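Local coordinates for protein N-acetylglucosamine 2-epimerase (Xylella fastidiosa, PDB 3GT5) that is probably a sugar isomerase of the N-acylglucosamine 2-epimerase family, whose members interconvert sugars or amino sugars within an (alpha/alpha)6 barrel, at residues E145-W149 with Q163-T167; R289-Y294 with D305-V311; Y341-M346 with L358-N362. One frame throughout, in Å; residues are numbered along the deposited sequence.

Contact 1: E145-W149 with Q163-T167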
loop_
_atom_site.group_PDB
_atom_site.type_symbol
_atom_site.label_atom_id
_atom_site.label_comp_id
_atom_site.label_asym_id
_atom_site.label_seq_id
_atom_site.Cartn_x
_atom_site.Cartn_y
_atom_site.Cartn_z
ATOM N N GLU A 145 -13.991 -15.348 -1.851
ATOM C CA GLU A 145 -14.465 -16.484 -1.026
ATOM C C GLU A 145 -14.421 -17.790 -1.803
ATOM O O GLU A 145 -14.148 -18.847 -1.254
ATOM C CB GLU A 145 -15.919 -16.258 -0.573
ATOM C CG GLU A 145 -16.108 -15.210 0.563
ATOM C CD GLU A 145 -15.303 -15.437 1.849
ATOM O OE1 GLU A 145 -15.775 -16.080 2.817
ATOM O OE2 GLU A 145 -14.205 -14.879 1.925
ATOM N N ARG A 146 -14.756 -17.721 -3.081
ATOM C CA ARG A 146 -14.828 -18.904 -3.947
ATOM C C ARG A 146 -13.455 -19.511 -4.157
ATOM O O ARG A 146 -13.332 -20.725 -4.132
ATOM C CB ARG A 146 -15.446 -18.511 -5.294
ATOM C CG ARG A 146 -15.742 -19.601 -6.344
ATOM C CD ARG A 146 -16.639 -18.982 -7.476
ATOM N NE ARG A 146 -17.889 -18.453 -6.882
ATOM C CZ ARG A 146 -18.308 -17.170 -6.802
ATOM N NH1 ARG A 146 -17.652 -16.115 -7.356
ATOM N NH2 ARG A 146 -19.457 -16.950 -6.148
ATOM N N HIS A 147 -12.428 -18.685 -4.371
ATOM C CA HIS A 147 -11.122 -19.206 -4.781
ATOM C C HIS A 147 -9.969 -19.008 -3.806
ATOM O O HIS A 147 -9.089 -19.880 -3.701
ATOM C CB HIS A 147 -10.701 -18.597 -6.112
ATOM C CG HIS A 147 -11.654 -18.855 -7.231
ATOM N ND1 HIS A 147 -11.893 -20.120 -7.739
ATOM C CD2 HIS A 147 -12.377 -17.996 -7.992
ATOM C CE1 HIS A 147 -12.733 -20.022 -8.761
ATOM N NE2 HIS A 147 -13.046 -18.748 -8.930
ATOM N N PHE A 148 -9.906 -17.850 -3.155
ATOM C CA PHE A 148 -8.721 -17.477 -2.412
ATOM C C PHE A 148 -8.768 -17.727 -0.901
ATOM O O PHE A 148 -7.771 -17.964 -0.267
ATOM C CB PHE A 148 -8.419 -15.987 -2.647
ATOM C CG PHE A 148 -7.931 -15.686 -4.007
ATOM C CD1 PHE A 148 -6.560 -15.596 -4.269
ATOM C CD2 PHE A 148 -8.821 -15.478 -5.043
ATOM C CE1 PHE A 148 -6.098 -15.324 -5.509
ATOM C CE2 PHE A 148 -8.343 -15.205 -6.340
ATOM C CZ PHE A 148 -6.986 -15.125 -6.563
ATOM N N TRP A 149 -9.939 -17.591 -0.294
ATOM C CA TRP A 149 -10.054 -17.674 1.146
ATOM C C TRP A 149 -9.795 -19.086 1.656
ATOM O O TRP A 149 -10.315 -20.066 1.102
ATOM C CB TRP A 149 -11.441 -17.219 1.557
ATOM C CG TRP A 149 -11.680 -17.231 3.012
ATOM C CD1 TRP A 149 -12.700 -17.884 3.639
ATOM C CD2 TRP A 149 -10.986 -16.487 4.047
ATOM N NE1 TRP A 149 -12.661 -17.646 4.985
ATOM C CE2 TRP A 149 -11.617 -16.794 5.264
ATOM C CE3 TRP A 149 -9.877 -15.624 4.063
ATOM C CZ2 TRP A 149 -11.204 -16.250 6.490
ATOM C CZ3 TRP A 149 -9.471 -15.084 5.279
ATOM C CH2 TRP A 149 -10.137 -15.385 6.472
ATOM N N GLN A 163 -6.987 -20.737 -14.788
ATOM C CA GLN A 163 -7.992 -21.744 -14.396
ATOM C C GLN A 163 -8.090 -22.005 -12.869
ATOM O O GLN A 163 -8.694 -22.987 -12.428
ATOM C CB GLN A 163 -7.682 -23.050 -15.114
ATOM C CG GLN A 163 -8.076 -23.061 -16.558
ATOM C CD GLN A 163 -8.095 -24.483 -17.115
ATOM O OE1 GLN A 163 -7.083 -25.191 -17.074
ATOM N NE2 GLN A 163 -9.258 -24.915 -17.630
ATOM N N TRP A 164 -7.511 -21.102 -12.055
ATOM C CA TRP A 164 -7.610 -21.115 -10.607
ATOM C C TRP A 164 -6.825 -22.233 -9.930
ATOM O O TRP A 164 -7.187 -22.683 -8.851
ATOM C CB TRP A 164 -9.066 -21.094 -10.129
ATOM C CG TRP A 164 -9.860 -19.997 -10.745
ATOM C CD1 TRP A 164 -10.876 -20.123 -11.634
ATOM C CD2 TRP A 164 -9.706 -18.592 -10.508
ATOM N NE1 TRP A 164 -11.359 -18.885 -11.980
ATOM C CE2 TRP A 164 -10.667 -17.928 -11.290
ATOM C CE3 TRP A 164 -8.870 -17.837 -9.688
ATOM C CZ2 TRP A 164 -10.805 -16.537 -11.294
ATOM C CZ3 TRP A 164 -9.014 -16.464 -9.683
ATOM C CH2 TRP A 164 -9.961 -15.828 -10.492
ATOM N N ASN A 165 -5.722 -22.629 -10.547
ATOM C CA ASN A 165 -4.822 -23.599 -9.940
ATOM C C ASN A 165 -3.818 -22.837 -9.135
ATOM O O ASN A 165 -3.033 -22.080 -9.705
ATOM C CB ASN A 165 -4.087 -24.414 -10.988
ATOM C CG ASN A 165 -5.020 -25.331 -11.767
ATOM O OD1 ASN A 165 -5.683 -26.205 -11.194
ATOM N ND2 ASN A 165 -5.075 -25.129 -13.044
ATOM N N PHE A 166 -3.834 -23.043 -7.834
ATOM C CA PHE A 166 -2.986 -22.276 -6.921
ATOM C C PHE A 166 -1.606 -22.843 -6.794
ATOM O O PHE A 166 -1.401 -24.050 -6.936
ATOM C CB PHE A 166 -3.630 -22.118 -5.557
ATOM C CG PHE A 166 -4.678 -21.052 -5.543
ATOM C CD1 PHE A 166 -5.963 -21.327 -5.955
ATOM C CD2 PHE A 166 -4.363 -19.756 -5.165
ATOM C CE1 PHE A 166 -6.917 -20.324 -5.984
ATOM C CE2 PHE A 166 -5.315 -18.758 -5.204
ATOM C CZ PHE A 166 -6.594 -19.052 -5.618
ATOM N N THR A 167 -0.634 -21.953 -6.577
ATOM C CA THR A 167 0.688 -22.384 -6.087
ATOM C C THR A 167 0.670 -22.647 -4.574
ATOM O O THR A 167 -0.279 -22.308 -3.863
ATOM C CB THR A 167 1.784 -21.343 -6.417
ATOM O OG1 THR A 167 1.642 -20.220 -5.535
ATOM C CG2 THR A 167 1.679 -20.879 -7.892
#
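The backbones come closest at His147 and Trp164, whose CA atoms are 7.1 Å apart, with the CA atoms of Phe148 and Phe166 farther apart, at 8.7 Å, so the C-terminal part of helix 133-147 and the irregular chain of 163-167 meet mainly through side chains, without a hydrogen bond between them. The imidazole of His147 lies flat on the indole of Trp164. Its ring and the five-membered ring of the indole have centroids 3.6 Å apart and planes only 10° from parallel, a face-to-face stack in which His147 CE1 comes within 3.4 Å of Trp164 CD1. The opposite face of the imidazole is covered by CG of Arg146, so the ring is sandwiched between an aliphatic chain and an indole. In His147, CG stands anti to the carbonyl carbon (chi1 -59°), which swings the imidazole off the helix and over the tryptophan.

Phe148 and Phe166 make a T-shaped pair. The edge of Phe166 is directed at the face of Phe148, with the planes at 90° and CZ of Phe166 over the centre of the Phe148 ring; the rim atoms Phe166 CE2 and Phe148 CD1 are 3.5 Å apart. Phe166 CE1 also lies 3.2 Å from the backbone O of His147. Between the two pairs, Phe148 CE2 meets Trp164 CZ3 at 3.6 Å, the rings rim to rim and nearly perpendicular.

Phe148 is the buried member, resting on Leu115 of helix 112-127 and on Tyr156, while Lys157 makes a cation-pi contact with Phe166. The four rings form an aromatic cluster, which packs the loop following strand 155-160 against the C-terminal part of helix 133-147 at the periphery of the helical barrel.

Contact 2: R289-Y294 with D305-V311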
loop_
_atom_site.group_PDB
_atom_site.type_symbol
_atom_site.label_atom_id
_atom_site.label_comp_id
_atom_site.label_asym_id
_atom_site.label_seq_id
_atom_site.Cartn_x
_atom_site.Cartn_y
_atom_site.Cartn_z
ATOM N N ARG A 289 23.157 8.576 8.326
ATOM C CA ARG A 289 22.737 9.213 7.066
ATOM C C ARG A 289 21.236 9.579 7.014
ATOM O O ARG A 289 20.806 10.298 6.117
ATOM C CB ARG A 289 23.134 8.304 5.908
ATOM C CG ARG A 289 24.639 7.958 5.922
ATOM C CD ARG A 289 25.067 6.831 4.938
ATOM N NE ARG A 289 24.430 5.543 5.244
ATOM C CZ ARG A 289 24.534 4.438 4.500
ATOM N NH1 ARG A 289 25.298 4.419 3.404
ATOM N NH2 ARG A 289 23.883 3.334 4.855
ATOM N N GLY A 290 20.458 9.121 7.995
ATOM C CA GLY A 290 18.998 9.356 8.012
ATOM C C GLY A 290 18.244 8.305 7.215
ATOM O O GLY A 290 18.773 7.711 6.271
ATOM N N GLY A 291 16.985 8.063 7.613
ATOM C CA GLY A 291 16.061 7.266 6.782
ATOM C C GLY A 291 16.000 5.823 7.269
ATOM O O GLY A 291 16.940 5.328 7.858
ATOM N N LEU A 292 14.880 5.158 7.000
ATOM C CA LEU A 292 14.739 3.751 7.331
ATOM C C LEU A 292 15.233 2.891 6.161
ATOM O O LEU A 292 14.789 3.048 4.999
ATOM C CB LEU A 292 13.273 3.425 7.615
ATOM C CG LEU A 292 12.628 4.081 8.817
ATOM C CD1 LEU A 292 11.113 3.824 8.753
ATOM C CD2 LEU A 292 13.217 3.525 10.085
ATOM N N CYS A 293 16.154 1.964 6.478
ATOM C CA CYS A 293 16.648 0.986 5.499
ATOM C C CYS A 293 15.555 0.002 5.067
ATOM O O CYS A 293 14.549 -0.157 5.773
ATOM C CB CYS A 293 17.825 0.200 6.093
ATOM S SG CYS A 293 19.263 1.255 6.391
ATOM N N TYR A 294 15.743 -0.619 3.914
ATOM C CA TYR A 294 14.701 -1.448 3.286
ATOM C C TYR A 294 14.464 -2.787 4.000
ATOM O O TYR A 294 13.310 -3.224 4.116
ATOM C CB TYR A 294 15.063 -1.732 1.858
ATOM C CG TYR A 294 13.978 -2.301 0.982
ATOM C CD1 TYR A 294 12.706 -1.724 0.917
ATOM C CD2 TYR A 294 14.256 -3.359 0.136
ATOM C CE1 TYR A 294 11.745 -2.214 0.030
ATOM C CE2 TYR A 294 13.298 -3.878 -0.720
ATOM C CZ TYR A 294 12.048 -3.300 -0.765
ATOM O OH TYR A 294 11.142 -3.799 -1.668
ATOM N N ASP A 305 20.249 -1.682 2.377
ATOM C CA ASP A 305 20.273 -0.364 2.948
ATOM C C ASP A 305 19.719 0.732 2.036
ATOM O O ASP A 305 19.817 1.881 2.431
ATOM C CB ASP A 305 21.657 0.014 3.464
ATOM C CG ASP A 305 22.670 0.221 2.377
ATOM O OD1 ASP A 305 22.501 -0.267 1.248
ATOM O OD2 ASP A 305 23.676 0.906 2.683
ATOM N N ASP A 306 19.155 0.377 0.871
ATOM C CA ASP A 306 18.421 1.341 0.044
ATOM C C ASP A 306 17.273 1.966 0.880
ATOM O O ASP A 306 16.705 1.325 1.790
ATOM C CB ASP A 306 17.873 0.705 -1.240
ATOM C CG ASP A 306 18.960 0.385 -2.289
ATOM O OD1 ASP A 306 20.081 0.937 -2.197
ATOM O OD2 ASP A 306 18.673 -0.445 -3.150
ATOM N N LYS A 307 16.933 3.207 0.542
ATOM C CA LYS A 307 15.929 3.971 1.229
ATOM C C LYS A 307 14.771 4.175 0.241
ATOM O O LYS A 307 14.912 4.875 -0.768
ATOM C CB LYS A 307 16.486 5.340 1.660
ATOM C CG LYS A 307 17.822 5.303 2.415
ATOM C CD LYS A 307 17.784 4.616 3.733
ATOM C CE LYS A 307 19.252 4.417 4.292
ATOM N NZ LYS A 307 20.019 5.690 4.502
ATOM N N TYR A 308 13.622 3.568 0.540
ATOM C CA TYR A 308 12.493 3.560 -0.344
ATOM C C TYR A 308 11.447 4.556 0.165
ATOM O O TYR A 308 11.166 4.672 1.349
ATOM C CB TYR A 308 11.850 2.186 -0.376
ATOM C CG TYR A 308 12.527 1.178 -1.282
ATOM C CD1 TYR A 308 11.897 0.707 -2.402
ATOM C CD2 TYR A 308 13.789 0.653 -0.967
ATOM C CE1 TYR A 308 12.505 -0.245 -3.221
ATOM C CE2 TYR A 308 14.398 -0.295 -1.781
ATOM C CZ TYR A 308 13.744 -0.755 -2.879
ATOM O OH TYR A 308 14.347 -1.691 -3.696
ATOM N N PHE A 309 10.755 5.144 -0.771
ATOM C CA PHE A 309 9.736 6.154 -0.486
ATOM C C PHE A 309 8.661 5.638 0.485
ATOM O O PHE A 309 8.384 6.260 1.507
ATOM C CB PHE A 309 9.103 6.675 -1.799
ATOM C CG PHE A 309 8.115 5.741 -2.476
ATOM C CD1 PHE A 309 6.770 6.068 -2.547
ATOM C CD2 PHE A 309 8.541 4.545 -3.097
ATOM C CE1 PHE A 309 5.865 5.221 -3.166
ATOM C CE2 PHE A 309 7.627 3.680 -3.675
ATOM C CZ PHE A 309 6.288 4.040 -3.735
ATOM N N TRP A 310 8.122 4.466 0.165
ATOM C CA TRP A 310 6.935 3.960 0.852
ATOM C C TRP A 310 7.238 3.533 2.278
ATOM O O TRP A 310 6.399 3.624 3.189
ATOM C CB TRP A 310 6.288 2.833 0.057
ATOM C CG TRP A 310 7.067 1.521 0.007
ATOM C CD1 TRP A 310 7.898 1.110 -0.971
ATOM C CD2 TRP A 310 7.031 0.472 0.982
ATOM N NE1 TRP A 310 8.411 -0.140 -0.666
ATOM C CE2 TRP A 310 7.864 -0.568 0.507
ATOM C CE3 TRP A 310 6.367 0.310 2.201
ATOM C CZ2 TRP A 310 8.058 -1.756 1.199
ATOM C CZ3 TRP A 310 6.570 -0.878 2.924
ATOM C CH2 TRP A 310 7.415 -1.901 2.410
ATOM N N VAL A 311 8.476 3.074 2.516
ATOM C CA VAL A 311 8.934 2.765 3.890
ATOM C C VAL A 311 8.900 3.973 4.841
ATOM O O VAL A 311 8.425 3.893 5.964
ATOM C CB VAL A 311 10.352 2.106 3.837
ATOM C CG1 VAL A 311 10.847 1.755 5.219
ATOM C CG2 VAL A 311 10.248 0.827 2.928
HETATM O O HOH W 1 13.945 1.648 2.747
HETATM O O HOH W 2 9.395 -1.813 -2.769
#
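Tyr294 and Tyr308 lie face to face, centroids 3.7 Å apart and planes 13° from parallel, with CE2 of Tyr308 over the centre of the Tyr294 ring. CG2 of Val311 sits at the edge of Tyr294, near its plane, and CZ2 of Trp310 approaches obliquely. With CG anti to the backbone N (chi1 -167°), the Tyr294 ring extends over Tyr308, and its OH shares water 2 with Trp310 NE1.

At the guanidinium edge of Arg289, NH2 makes a long salt bridge to Asp305 OD2 (3.3 Å, 164° at the hydrogen), meeting the carboxylate on its anti side, somewhat out of its plane; NE and NH1 pair with Asp286 and Asp361. Lys307, bent at chi2 and chi4, brings NZ 3.0 Å from Gly290 O, almost in line with the C=O bond. Asp286 pairs with both this ammonium and the guanidinium, which probably makes their closeness favourable, and Gly360 O takes a further bond from NZ.

Water 1 donates to Leu292 O and Asp306 O and accepts from Tyr308 N, bridging the buried backbones. The arrangement joins a loop to the point where strand 302-308, central in a small antiparallel sheet, runs into helix 309-326 of the barrel, with Tyr308 as N-cap residue.

Contact 3: Y341-M346 with L358-N362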
loop_
_atom_site.group_PDB
_atom_site.type_symbol
_atom_site.label_atom_id
_atom_site.label_comp_id
_atom_site.label_asym_id
_atom_site.label_seq_id
_atom_site.Cartn_x
_atom_site.Cartn_y
_atom_site.Cartn_z
ATOM N N TYR A 341 13.847 13.765 7.165
ATOM C CA TYR A 341 14.557 12.970 6.157
ATOM C C TYR A 341 13.908 13.003 4.755
ATOM O O TYR A 341 14.540 13.240 3.716
ATOM C CB TYR A 341 14.673 11.521 6.626
ATOM C CG TYR A 341 15.290 10.685 5.566
ATOM C CD1 TYR A 341 16.654 10.764 5.304
ATOM C CD2 TYR A 341 14.528 9.861 4.763
ATOM C CE1 TYR A 341 17.210 10.045 4.293
ATOM C CE2 TYR A 341 15.080 9.143 3.727
ATOM C CZ TYR A 341 16.433 9.235 3.491
ATOM O OH TYR A 341 17.035 8.535 2.444
ATOM N N ALA A 342 12.625 12.718 4.732
ATOM C CA ALA A 342 11.892 12.679 3.474
ATOM C C ALA A 342 11.909 14.038 2.784
ATOM O O ALA A 342 12.131 14.121 1.601
ATOM C CB ALA A 342 10.450 12.212 3.749
ATOM N N TRP A 343 11.668 15.096 3.522
ATOM C CA TRP A 343 11.683 16.443 2.918
ATOM C C TRP A 343 13.047 16.822 2.325
ATOM O O TRP A 343 13.109 17.386 1.247
ATOM C CB TRP A 343 11.254 17.479 3.947
ATOM C CG TRP A 343 10.823 18.739 3.354
ATOM C CD1 TRP A 343 11.460 19.937 3.458
ATOM C CD2 TRP A 343 9.632 18.970 2.597
ATOM N NE1 TRP A 343 10.729 20.917 2.806
ATOM C CE2 TRP A 343 9.617 20.343 2.248
ATOM C CE3 TRP A 343 8.591 18.148 2.151
ATOM C CZ2 TRP A 343 8.599 20.911 1.445
ATOM C CZ3 TRP A 343 7.582 18.713 1.349
ATOM C CH2 TRP A 343 7.600 20.081 1.008
ATOM N N GLN A 344 14.115 16.444 3.005
ATOM C CA GLN A 344 15.455 16.780 2.566
ATOM C C GLN A 344 15.891 15.905 1.391
ATOM O O GLN A 344 16.593 16.382 0.488
ATOM C CB GLN A 344 16.471 16.674 3.725
ATOM C CG GLN A 344 17.916 16.974 3.300
ATOM C CD GLN A 344 18.087 18.400 2.802
ATOM O OE1 GLN A 344 17.612 19.354 3.437
ATOM N NE2 GLN A 344 18.761 18.558 1.654
ATOM N N HIS A 345 15.528 14.619 1.395
ATOM C CA HIS A 345 16.074 13.685 0.397
ATOM C C HIS A 345 15.149 13.026 -0.618
ATOM O O HIS A 345 15.578 12.656 -1.702
ATOM C CB HIS A 345 16.847 12.576 1.117
ATOM C CG HIS A 345 18.035 13.076 1.896
ATOM N ND1 HIS A 345 18.038 13.202 3.266
ATOM C CD2 HIS A 345 19.250 13.510 1.478
ATOM C CE1 HIS A 345 19.201 13.699 3.657
ATOM N NE2 HIS A 345 19.950 13.897 2.588
ATOM N N MET A 346 13.910 12.757 -0.224
ATOM C CA MET A 346 13.024 11.945 -1.042
ATOM C C MET A 346 11.969 12.714 -1.843
ATOM O O MET A 346 11.514 12.240 -2.872
ATOM C CB MET A 346 12.315 10.900 -0.158
ATOM C CG MET A 346 13.292 9.979 0.580
ATOM S SD MET A 346 12.937 8.166 0.464
ATOM C CE MET A 346 13.013 8.109 -1.275
ATOM N N LEU A 358 16.573 5.697 -2.985
ATOM C CA LEU A 358 17.924 6.227 -3.008
ATOM C C LEU A 358 18.801 5.095 -2.499
ATOM O O LEU A 358 18.327 4.174 -1.784
ATOM C CB LEU A 358 18.036 7.438 -2.111
ATOM C CG LEU A 358 17.059 8.607 -2.391
ATOM C CD1 LEU A 358 17.161 9.592 -1.213
ATOM C CD2 LEU A 358 17.403 9.253 -3.752
ATOM N N ASP A 359 20.092 5.161 -2.807
ATOM C CA ASP A 359 20.992 4.195 -2.217
ATOM C C ASP A 359 21.278 4.563 -0.747
ATOM O O ASP A 359 20.739 5.525 -0.204
ATOM C CB ASP A 359 22.246 4.005 -3.099
ATOM C CG ASP A 359 23.238 5.144 -2.968
ATOM O OD1 ASP A 359 22.995 6.073 -2.196
ATOM O OD2 ASP A 359 24.290 5.087 -3.651
ATOM N N GLY A 360 22.089 3.769 -0.052
ATOM C CA GLY A 360 22.279 3.968 1.377
ATOM C C GLY A 360 22.909 5.318 1.698
ATOM O O GLY A 360 22.665 5.890 2.795
ATOM N N ASP A 361 23.664 5.846 0.723
ATOM C CA ASP A 361 24.245 7.216 0.789
ATOM C C ASP A 361 23.310 8.352 0.324
ATOM O O ASP A 361 23.746 9.497 0.124
ATOM C CB ASP A 361 25.522 7.257 -0.042
ATOM C CG ASP A 361 26.586 6.323 0.508
ATOM O OD1 ASP A 361 26.817 6.354 1.748
ATOM O OD2 ASP A 361 27.149 5.554 -0.300
ATOM N N ASN A 362 22.023 8.029 0.155
ATOM C CA ASN A 362 21.026 8.999 -0.241
ATOM C C ASN A 362 21.254 9.537 -1.647
ATOM O O ASN A 362 20.847 10.662 -1.960
ATOM C CB ASN A 362 20.952 10.141 0.802
ATOM C CG ASN A 362 20.519 9.672 2.135
ATOM O OD1 ASN A 362 19.687 8.758 2.238
ATOM N ND2 ASN A 362 21.083 10.262 3.196
#
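One direct hydrogen bond crosses between Tyr341-Met346 and Leu358-Asn362: the phenol OH of Tyr341 donates to Asn362 OD1 over 2.7 Å. The side chains approach from opposite directions. The amide oxygen lies at the edge of the tyrosine ring, near its plane, whereas the hydroxyl stands 43° out of the carbonyl plane of the amide, so the bond does not follow a lone pair. Tyr341 CG is anti to the backbone N (chi1 175°), which carries the phenol away from the helix to the turn.

A stacked contact runs beside it. The amide of Asn362 lies over one face of the His345 imidazole, the planes 26° apart, with Asn362 ND2 toward the ring rim at 3.9 Å from His345 NE2. CG of Gln344 covers the other face.

Apolar packing is supplied by Leu358, whose CD1 touches CB of His345 at 3.8 Å, while Met346 CE comes within 4.2 Å of Leu358 CG. Leu358 CD1 also makes a van der Waals contact with the backbone O of His345, at 3.5 Å.

Asn362 ends a type I turn that starts at Asp359, and its backbone N bonds to Asp359 O. ND2 donates to the carbonyl of Arg289. Because that carbonyl can only accept, the nitrogen must face it, which leaves OD1 to take the phenol's hydrogen and holds the flat amide in place over the imidazole.

The three contacts come one after another along the chain, all within the same barrel. Contact 1 is on the opposite side of the chain's centre from the other two, its centre about 35 Å from that of contact 2 and about 40 Å from that of contact 3. Contacts 2 and 3 are neighbours, centres about 7 Å apart: strands 302-308 and 357-358 pair in one three-stranded antiparallel sheet, with a probable hydrogen bond from Lys307 N to Leu358 O, and the consecutive helices 309-326 and 329-346 belong one to each. Contacts 2 and 3 thus form one continuous packing unit, whereas contact 1 packs a separate loop against helix 133-147.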